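Local coordinates for endo-1,4-beta-xylanase D (Paenibacillus polymyxa, PDB 1UX7), which carries a family 36 carbohydrate-binding module that binds xylan chains through calcium, as part of a xylan-degrading enzyme, at residues E5-K10 / P22-A27; V26-N31 / A111-I116. One frame throughout, in Å; residues are numbered along the deposited sequence.

Interaction 1. Residues E5-K10 / P22-A27. With CA (calcium ion), chain D.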
ATOM      1  N   GLU A   5       6.632   2.606   7.436  1.00 10.90           N
ATOM      2  CA  GLU A   5       5.324   3.207   7.694  1.00 10.99           C
ATOM      3  C   GLU A   5       4.847   4.087   6.549  1.00 10.38           C
ATOM      4  O   GLU A   5       5.611   4.877   6.014  1.00 10.35           O
ATOM      5  CB  GLU A   5       5.382   4.039   8.957  1.00 11.78           C
ATOM      6  CG  GLU A   5       5.800   3.273  10.187  1.00 12.93           C
ATOM      7  CD  GLU A   5       4.763   2.301  10.715  1.00 15.64           C
ATOM      8  OE1 GLU A   5       3.564   2.412  10.362  1.00 15.00           O
ATOM      9  OE2 GLU A   5       5.156   1.406  11.497  1.00 19.71           O
ATOM     10  N   ALA A   6       3.578   3.950   6.148  1.00  9.44           N
ATOM     11  CA  ALA A   6       3.036   4.729   5.059  1.00  9.91           C
ATOM     12  C   ALA A   6       3.177   6.234   5.275  1.00 10.14           C
ATOM     13  O   ALA A   6       3.456   6.998   4.351  1.00 10.92           O
ATOM     14  CB  ALA A   6       1.553   4.355   4.802  1.00  9.48           C
ATOM     15  N   GLU A   7       2.956   6.646   6.519  1.00 11.21           N
ATOM     16  CA  GLU A   7       3.019   8.043   6.916  1.00 11.77           C
ATOM     17  C   GLU A   7       4.409   8.677   6.766  1.00 12.03           C
ATOM     18  O   GLU A   7       4.522   9.891   6.841  1.00 13.45           O
ATOM     19  CB  GLU A   7       2.465   8.200   8.343  1.00 11.92           C
ATOM     20  CG  GLU A   7       3.196   7.444   9.461  1.00 12.76           C
ATOM     21  CD  GLU A   7       2.661   6.055   9.757  1.00 12.77           C
ATOM     22  OE1 GLU A   7       2.114   5.414   8.799  1.00 12.68           O
ATOM     23  OE2 GLU A   7       2.795   5.552  10.905  1.00 14.05           O
ATOM     24  N   ASN A   8       5.434   7.860   6.575  1.00 11.65           N
ATOM     25  CA  ASN A   8       6.805   8.332   6.365  1.00 11.36           C
ATOM     26  C   ASN A   8       7.209   8.389   4.899  1.00 11.06           C
ATOM     27  O   ASN A   8       8.296   8.839   4.552  1.00 10.95           O
ATOM     28  CB  ASN A   8       7.750   7.463   7.177  1.00 11.29           C
ATOM     29  CG  ASN A   8       7.490   7.596   8.696  1.00 12.53           C
ATOM     30  OD1 ASN A   8       6.908   8.576   9.135  1.00 19.02           O
ATOM     31  ND2 ASN A   8       7.863   6.613   9.438  1.00 17.33           N
ATOM     32  N   MET A   9       6.318   7.925   4.043  1.00 10.93           N
ATOM     33  CA  MET A   9       6.561   7.892   2.617  1.00 10.35           C
ATOM     34  C   MET A   9       6.164   9.199   1.927  1.00 11.47           C
ATOM     35  O   MET A   9       5.607  10.103   2.532  1.00 11.74           O
ATOM     36  CB  MET A   9       5.743   6.748   2.015  1.00 10.46           C
ATOM     37  CG  MET A   9       6.113   5.375   2.527  1.00 10.01           C
ATOM     38  SD  MET A   9       5.083   4.111   1.733  1.00  9.52           S
ATOM     39  CE  MET A   9       5.512   2.710   2.710  1.00  9.93           C
ATOM     40  N   LYS A  10       6.479   9.293   0.636  1.00 11.53           N
ATOM     41  CA  LYS A  10       5.944  10.359  -0.197  1.00 12.73           C
ATOM     42  C   LYS A  10       4.457  10.113  -0.415  1.00 13.28           C
ATOM     43  O   LYS A  10       4.069   9.016  -0.794  1.00 13.35           O
ATOM     44  CB  LYS A  10       6.653  10.400  -1.547  1.00 13.22           C
ATOM     45  CG  LYS A  10       6.193  11.589  -2.397  1.00 16.46           C
ATOM     46  CD  LYS A  10       6.807  11.573  -3.786  1.00 19.24           C
ATOM     47  CE  LYS A  10       6.189  12.691  -4.624  1.00 22.70           C
ATOM     48  NZ  LYS A  10       6.797  12.759  -5.944  1.00 26.20           N
ATOM     49  N   PRO A  22      -7.878   4.556  11.597  1.00 12.28           N
ATOM     50  CA  PRO A  22      -7.735   3.575  12.682  1.00 11.62           C
ATOM     51  C   PRO A  22      -6.317   3.172  13.051  1.00 10.93           C
ATOM     52  O   PRO A  22      -6.103   2.231  13.810  1.00 12.32           O
ATOM     53  CB  PRO A  22      -8.503   2.376  12.131  1.00 11.69           C
ATOM     54  CG  PRO A  22      -8.222   2.451  10.646  1.00 12.19           C
ATOM     55  CD  PRO A  22      -8.268   3.916  10.328  1.00 11.48           C
ATOM     56  N   PHE A  23      -5.350   3.892  12.495  1.00 10.90           N
ATOM     57  CA  PHE A  23      -3.942   3.775  12.823  1.00 10.99           C
ATOM     58  C   PHE A  23      -3.283   5.068  12.311  1.00 10.99           C
ATOM     59  O   PHE A  23      -3.871   5.811  11.551  1.00 11.01           O
ATOM     60  CB  PHE A  23      -3.291   2.531  12.185  1.00 10.56           C
ATOM     61  CG  PHE A  23      -3.833   2.182  10.801  1.00  9.71           C
ATOM     62  CD1 PHE A  23      -3.655   3.037   9.726  1.00  8.79           C
ATOM     63  CD2 PHE A  23      -4.498   0.995  10.592  1.00  9.14           C
ATOM     64  CE1 PHE A  23      -4.167   2.742   8.480  1.00  9.40           C
ATOM     65  CE2 PHE A  23      -4.999   0.677   9.329  1.00  9.28           C
ATOM     66  CZ  PHE A  23      -4.834   1.551   8.278  1.00  8.23           C
ATOM     67  N   ASP A  24      -2.054   5.320  12.743  1.00 12.01           N
ATOM     68  CA  ASP A  24      -1.198   6.291  12.098  1.00 12.59           C
ATOM     69  C   ASP A  24      -0.879   5.749  10.698  1.00 11.22           C
ATOM     70  O   ASP A  24      -0.326   4.664  10.575  1.00 11.26           O
ATOM     71  CB  ASP A  24       0.087   6.402  12.932  1.00 13.46           C
ATOM     72  CG  ASP A  24       0.854   7.662  12.677  1.00 18.86           C
ATOM     73  OD1 ASP A  24       0.624   8.321  11.650  1.00 24.87           O
ATOM     74  OD2 ASP A  24       1.721   8.080  13.483  1.00 24.73           O
ATOM     75  N   GLY A  25      -1.282   6.479   9.674  1.00 10.94           N
ATOM     76  CA  GLY A  25      -1.093   6.016   8.300  1.00 10.58           C
ATOM     77  C   GLY A  25      -1.527   7.047   7.288  1.00 10.20           C
ATOM     78  O   GLY A  25      -1.489   8.264   7.563  1.00 11.42           O
ATOM     79  N   VAL A  26      -1.943   6.575   6.121  1.00 10.09           N
ATOM     80  CA  VAL A  26      -2.347   7.433   5.040  1.00  9.78           C
ATOM     81  C   VAL A  26      -3.633   6.904   4.396  1.00 10.23           C
ATOM     82  O   VAL A  26      -3.798   5.703   4.194  1.00 11.34           O
ATOM     83  CB  VAL A  26      -1.220   7.514   3.969  1.00  9.98           C
ATOM     84  CG1 VAL A  26      -1.642   8.303   2.734  1.00 10.91           C
ATOM     85  CG2 VAL A  26       0.063   8.093   4.597  1.00 10.92           C
ATOM     86  N   ALA A  27      -4.553   7.821   4.111  1.00  9.81           N
ATOM     87  CA  ALA A  27      -5.763   7.523   3.382  1.00  9.96           C
ATOM     88  C   ALA A  27      -5.584   7.828   1.910  1.00 10.43           C
ATOM     89  O   ALA A  27      -5.059   8.893   1.533  1.00 11.25           O
ATOM     90  CB  ALA A  27      -6.919   8.309   3.941  1.00 10.68           C
TER
HETATM   91 CA    CA D1135       1.619   3.434  10.307  1.00 11.27          CA
HETATM   92  O   HOH W   1       4.218   6.611  12.757  1.00 27.54           O
HETATM   93  O   HOH W   2       1.626   3.155  12.685  1.00 14.67           O

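Interaction 2. Residues V26-N31 / A111-I116. With CA (calcium ion), chain D; CA (calcium ion), chain C; XYP (beta-D-xylopyranose), chain B; XYP (beta-D-xylopyranose), chain E.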
ATOM      1  N   VAL A  26      -1.943   6.575   6.121  1.00 10.09           N
ATOM      2  CA  VAL A  26      -2.347   7.433   5.040  1.00  9.78           C
ATOM      3  C   VAL A  26      -3.633   6.904   4.396  1.00 10.23           C
ATOM      4  O   VAL A  26      -3.798   5.703   4.194  1.00 11.34           O
ATOM      5  CB  VAL A  26      -1.220   7.514   3.969  1.00  9.98           C
ATOM      6  CG1 VAL A  26      -1.642   8.303   2.734  1.00 10.91           C
ATOM      7  CG2 VAL A  26       0.063   8.093   4.597  1.00 10.92           C
ATOM      8  N   ALA A  27      -4.553   7.821   4.111  1.00  9.81           N
ATOM      9  CA  ALA A  27      -5.763   7.523   3.382  1.00  9.96           C
ATOM     10  C   ALA A  27      -5.584   7.828   1.910  1.00 10.43           C
ATOM     11  O   ALA A  27      -5.059   8.893   1.533  1.00 11.25           O
ATOM     12  CB  ALA A  27      -6.919   8.309   3.941  1.00 10.68           C
ATOM     13  N   LEU A  28      -6.018   6.883   1.086  1.00 10.10           N
ATOM     14  CA  LEU A  28      -6.088   7.020  -0.354  1.00 10.73           C
ATOM     15  C   LEU A  28      -7.572   7.042  -0.708  1.00 11.44           C
ATOM     16  O   LEU A  28      -8.332   6.161  -0.311  1.00 11.44           O
ATOM     17  CB  LEU A  28      -5.358   5.877  -1.048  1.00 10.86           C
ATOM     18  CG  LEU A  28      -3.957   5.535  -0.562  1.00  9.91           C
ATOM     19  CD1 LEU A  28      -3.445   4.370  -1.365  1.00 10.88           C
ATOM     20  CD2 LEU A  28      -3.026   6.719  -0.665  1.00 10.93           C
ATOM     21  N   TYR A  29      -8.001   8.085  -1.417  1.00 12.48           N
ATOM     22  CA  TYR A  29      -9.422   8.346  -1.647  1.00 13.26           C
ATOM     23  C   TYR A  29      -9.842   8.125  -3.099  1.00 14.32           C
ATOM     24  O   TYR A  29     -10.905   7.523  -3.387  1.00 15.14           O
ATOM     25  CB  TYR A  29      -9.747   9.794  -1.240  1.00 13.67           C
ATOM     26  CG  TYR A  29      -9.476  10.142   0.207  1.00 13.67           C
ATOM     27  CD1 TYR A  29     -10.459   9.935   1.184  1.00 14.26           C
ATOM     28  CD2 TYR A  29      -8.267  10.684   0.613  1.00 13.00           C
ATOM     29  CE1 TYR A  29     -10.228  10.247   2.498  1.00 14.69           C
ATOM     30  CE2 TYR A  29      -8.042  11.019   1.921  1.00 13.74           C
ATOM     31  CZ  TYR A  29      -9.028  10.801   2.869  1.00 14.73           C
ATOM     32  OH  TYR A  29      -8.781  11.121   4.188  1.00 18.28           O
ATOM     33  N   ALA A  30      -9.027   8.631  -4.027  1.00 14.97           N
ATOM     34  CA  ALA A  30      -9.323   8.576  -5.453  1.00 14.86           C
ATOM     35  C   ALA A  30      -8.230   7.890  -6.228  1.00 14.68           C
ATOM     36  O   ALA A  30      -7.091   7.783  -5.746  1.00 14.22           O
ATOM     37  CB  ALA A  30      -9.502  10.008  -6.008  1.00 15.86           C
ATOM     38  N   ASN A  31      -8.535   7.453  -7.449  1.00 14.86           N
ATOM     39  CA  ASN A  31      -7.520   6.878  -8.313  1.00 15.98           C
ATOM     40  C   ASN A  31      -6.356   7.837  -8.506  1.00 16.34           C
ATOM     41  O   ASN A  31      -6.548   9.046  -8.577  1.00 17.01           O
ATOM     42  CB  ASN A  31      -8.109   6.433  -9.654  1.00 16.03           C
ATOM     43  CG  ASN A  31      -9.009   5.222  -9.505  1.00 17.36           C
ATOM     44  OD1 ASN A  31      -8.791   4.376  -8.629  1.00 15.00           O
ATOM     45  ND2 ASN A  31     -10.027   5.126 -10.353  1.00 20.79           N
ATOM     46  N   ALA A 111      -9.297   3.754   0.966  1.00 10.26           N
ATOM     47  CA  ALA A 111      -8.334   2.789   1.486  1.00  9.67           C
ATOM     48  C   ALA A 111      -7.461   3.468   2.525  1.00  9.12           C
ATOM     49  O   ALA A 111      -6.936   4.556   2.298  1.00 10.78           O
ATOM     50  CB  ALA A 111      -7.484   2.244   0.370  1.00  9.67           C
ATOM     51  N   TYR A 112      -7.257   2.818   3.652  1.00  8.56           N
ATOM     52  CA  TYR A 112      -6.375   3.292   4.701  1.00  8.56           C
ATOM     53  C   TYR A 112      -5.192   2.340   4.760  1.00  8.28           C
ATOM     54  O   TYR A 112      -5.361   1.128   4.791  1.00  8.65           O
ATOM     55  CB  TYR A 112      -7.118   3.312   6.033  1.00  9.29           C
ATOM     56  CG  TYR A 112      -8.365   4.174   6.090  1.00 10.67           C
ATOM     57  CD1 TYR A 112      -8.572   5.256   5.232  1.00 11.97           C
ATOM     58  CD2 TYR A 112      -9.354   3.892   7.031  1.00 11.59           C
ATOM     59  CE1 TYR A 112      -9.730   6.037   5.334  1.00 12.50           C
ATOM     60  CE2 TYR A 112     -10.489   4.658   7.139  1.00 12.36           C
ATOM     61  CZ  TYR A 112     -10.666   5.740   6.290  1.00 13.97           C
ATOM     62  OH  TYR A 112     -11.819   6.491   6.401  1.00 15.95           O
ATOM     63  N   VAL A 113      -3.997   2.900   4.729  1.00  8.33           N
ATOM     64  CA  VAL A 113      -2.755   2.130   4.690  1.00  9.15           C
ATOM     65  C   VAL A 113      -1.872   2.494   5.886  1.00  8.06           C
ATOM     66  O   VAL A 113      -1.621   3.664   6.127  1.00  8.69           O
ATOM     67  CB  VAL A 113      -2.007   2.361   3.355  1.00 10.35           C
ATOM     68  CG1 VAL A 113      -0.767   1.529   3.294  1.00 11.94           C
ATOM     69  CG2 VAL A 113      -2.920   2.040   2.161  1.00 13.93           C
ATOM     70  N   ASP A 114      -1.409   1.477   6.620  1.00  7.87           N
ATOM     71  CA  ASP A 114      -0.660   1.654   7.873  1.00  8.63           C
ATOM     72  C   ASP A 114       0.859   1.523   7.649  1.00  8.25           C
ATOM     73  O   ASP A 114       1.611   2.431   7.991  1.00  9.11           O
ATOM     74  CB  ASP A 114      -1.191   0.615   8.865  1.00  8.67           C
ATOM     75  CG  ASP A 114      -0.584   0.713  10.220  1.00 10.94           C
ATOM     76  OD1 ASP A 114       0.213   1.632  10.462  1.00 11.56           O
ATOM     77  OD2 ASP A 114      -0.861  -0.139  11.090  1.00 12.61           O
ATOM     78  N   PHE A 115       1.279   0.420   7.031  1.00  7.46           N
ATOM     79  CA  PHE A 115       2.687   0.132   6.766  1.00  8.05           C
ATOM     80  C   PHE A 115       2.793  -0.988   5.742  1.00  8.25           C
ATOM     81  O   PHE A 115       1.804  -1.703   5.469  1.00  8.15           O
ATOM     82  CB  PHE A 115       3.459  -0.264   8.047  1.00  8.20           C
ATOM     83  CG  PHE A 115       2.955  -1.511   8.745  1.00 10.27           C
ATOM     84  CD1 PHE A 115       3.265  -2.786   8.267  1.00 10.77           C
ATOM     85  CD2 PHE A 115       2.216  -1.411   9.929  1.00 10.28           C
ATOM     86  CE1 PHE A 115       2.810  -3.933   8.920  1.00 11.57           C
ATOM     87  CE2 PHE A 115       1.803  -2.585  10.601  1.00 10.76           C
ATOM     88  CZ  PHE A 115       2.081  -3.812  10.084  1.00 10.81           C
ATOM     89  N   ILE A 116       3.999  -1.129   5.202  1.00  8.19           N
ATOM     90  CA  ILE A 116       4.403  -2.258   4.385  1.00  8.55           C
ATOM     91  C   ILE A 116       5.581  -2.983   5.045  1.00  9.65           C
ATOM     92  O   ILE A 116       6.437  -2.340   5.660  1.00 10.31           O
ATOM     93  CB  ILE A 116       4.760  -1.803   2.939  1.00  7.77           C
ATOM     94  CG1 ILE A 116       4.939  -3.006   2.012  1.00  8.59           C
ATOM     95  CG2 ILE A 116       5.995  -0.873   2.880  1.00  9.26           C
ATOM     96  CD1 ILE A 116       4.815  -2.713   0.535  1.00  9.24           C
TER
HETATM   97 CA    CA D1135       1.619   3.434  10.307  1.00 11.27          CA
HETATM   98 CA    CA C1134     -13.016   6.882  -2.610  1.00 15.40          CA
HETATM   99  C1  XYP B   2     -13.997  10.433  -5.671  1.00 24.64           C
HETATM  100  C2  XYP B   2     -13.482   9.598  -4.510  1.00 22.74           C
HETATM  101  C3  XYP B   2     -13.814  10.244  -3.165  1.00 23.53           C
HETATM  102  C4  XYP B   2     -13.367  11.698  -3.126  1.00 24.51           C
HETATM  103  C5  XYP B   2     -13.953  12.381  -4.353  1.00 24.46           C
HETATM  104  O2  XYP B   2     -13.929   8.255  -4.553  1.00 20.56           O
HETATM  105  O3  XYP B   2     -13.184   9.519  -2.122  1.00 21.08           O
HETATM  106  O4  XYP B   2     -13.820  12.331  -1.945  1.00 25.80           O
HETATM  107  O5  XYP B   2     -13.525  11.696  -5.513  1.00 24.24           O
HETATM  108  C1  XYP E   3     -12.884  13.246  -1.355  1.00 30.15           C
HETATM  109  C2  XYP E   3     -13.694  14.194  -0.515  1.00 31.75           C
HETATM  110  C3  XYP E   3     -12.824  15.137   0.319  1.00 33.48           C
HETATM  111  C4  XYP E   3     -11.757  14.329   1.073  1.00 33.88           C
HETATM  112  C5  XYP E   3     -11.066  13.414   0.081  1.00 33.20           C
HETATM  113  O2  XYP E   3     -14.572  14.906  -1.360  1.00 31.81           O
HETATM  114  O3  XYP E   3     -13.663  15.859   1.211  1.00 34.68           O
HETATM  115  O4  XYP E   3     -10.746  15.103   1.692  1.00 35.65           O
HETATM  116  O5  XYP E   3     -12.020  12.592  -0.539  1.00 31.99           O
HETATM  117  O   HOH W   3     -15.399   6.853  -2.129  1.00 19.25           O
HETATM  118  O   HOH W   2       1.626   3.155  12.685  1.00 14.67           O

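Interaction 1. Residues E5-K10 / P22-A27
E7 and D24 meet over a calcium ion that ties the short 3-10 turn 6-8 to the chain entering strand 25-28. E7 grips the metal with both carboxylate oxygens, OE1 and OE2 each 2.5 Å from the calcium. Its CG sits between the backbone N and the carbonyl carbon (chi1 61°), and a bend at chi2 turns the carboxylate onto the ion. D24 contributes its backbone O, 2.3 Å from the metal, while E5 adds a single oxygen, OE1, at 2.2 Å; D114 and a water complete the shell. The D24 side chain takes no part in binding the metal; its carboxylate instead stacks on that of E7, the planes 19° apart, with D24 CG 3.4 Å from E7 OE2.

The tight part lies on the inner side. There V26 CG2 rests against the turn, 3.6 Å from A6 O and 4.0 Å from A6 CB, and E7 OE1 comes 3.3 Å from G25 CA. The outer side is looser and wet: exposed D24 reaches E7 through a water that donates a hydrogen bond to E7 OE2 and a weak one to D24 OD2. No direct hydrogen bond joins the two segments. Crowding of so many oxygens is therefore probably paid for by the calcium, whose charge would offset the neighbouring carboxylates and hold turn and strand together.

Interaction 2. Residues V26-N31 / A111-I116
Strands 25-28 and 111-118 are antiparallel neighbours in one sheet of the module's beta-sandwich, and L28 with A111 and V26 with V113 form their hydrogen-bonded pairs. In the first, L28 N donates to A111 O over 2.8 Å, almost straight at 175°, and A111 N returns a bond to L28 O. In the second, V26 N and V113 N each reach the other residue's carbonyl O at 2.9 Å. Between them lies the non-hydrogen-bonded pair A27 and Y112, where the A27 CA-H leans on A111 O and the Y112 CA-H on V26 O.

V26, L28, A111 and V113 share one face of the sheet. L28 CD1 stands 4.3 Å from V113 CG2, and this buried layer continues onto V35, V50, A60, V62 and L102. On the other face the methyl of A27 meets the Y112 ring obliquely, CB 3.7 Å from CD1.

Both strands run on into calcium sites at opposite ends of the pairing. Beyond L28 the chain leaves the strand, and Y29 O binds one calcium at 2.3 Å; O2 and O3 of a xylose bind the same ion, alongside D105, W109 and D110. With its CG anti to the carbonyl carbon (chi1 -60°), Y29 lays one ring face under the next xylose, whose C5 lies 3.6 Å above the plane, offset toward the rim. At the far end D114 chelates the other calcium through O and OD1, while its OD2 makes a salt bridge with R51. An aromatic platform beside a calcium that the sugar itself ligates is characteristic of calcium-dependent xylan recognition by CBM36, here built from loops at one end of the beta-sandwich.

Strand 25-28 serves both contacts, which share V26 and A27 and have centres about 7 Å apart. Interaction 1 packs the 3-10 turn against the start of this strand; interaction 2 pairs the strand with 111-118. They meet at one calcium: D114 of interaction 2 supplies two oxygens to the ion held by E5, E7 and D24 of interaction 1, and A6 N makes a probable hydrogen bond to D114 O at 3.1 Å. This calcium touches no sugar and lies 19.8 Å from the sugar-binding calcium, consistent with a structural role. Sugar binding belongs to the other end of interaction 2, at Y29 and the calcium that the sugar ligates.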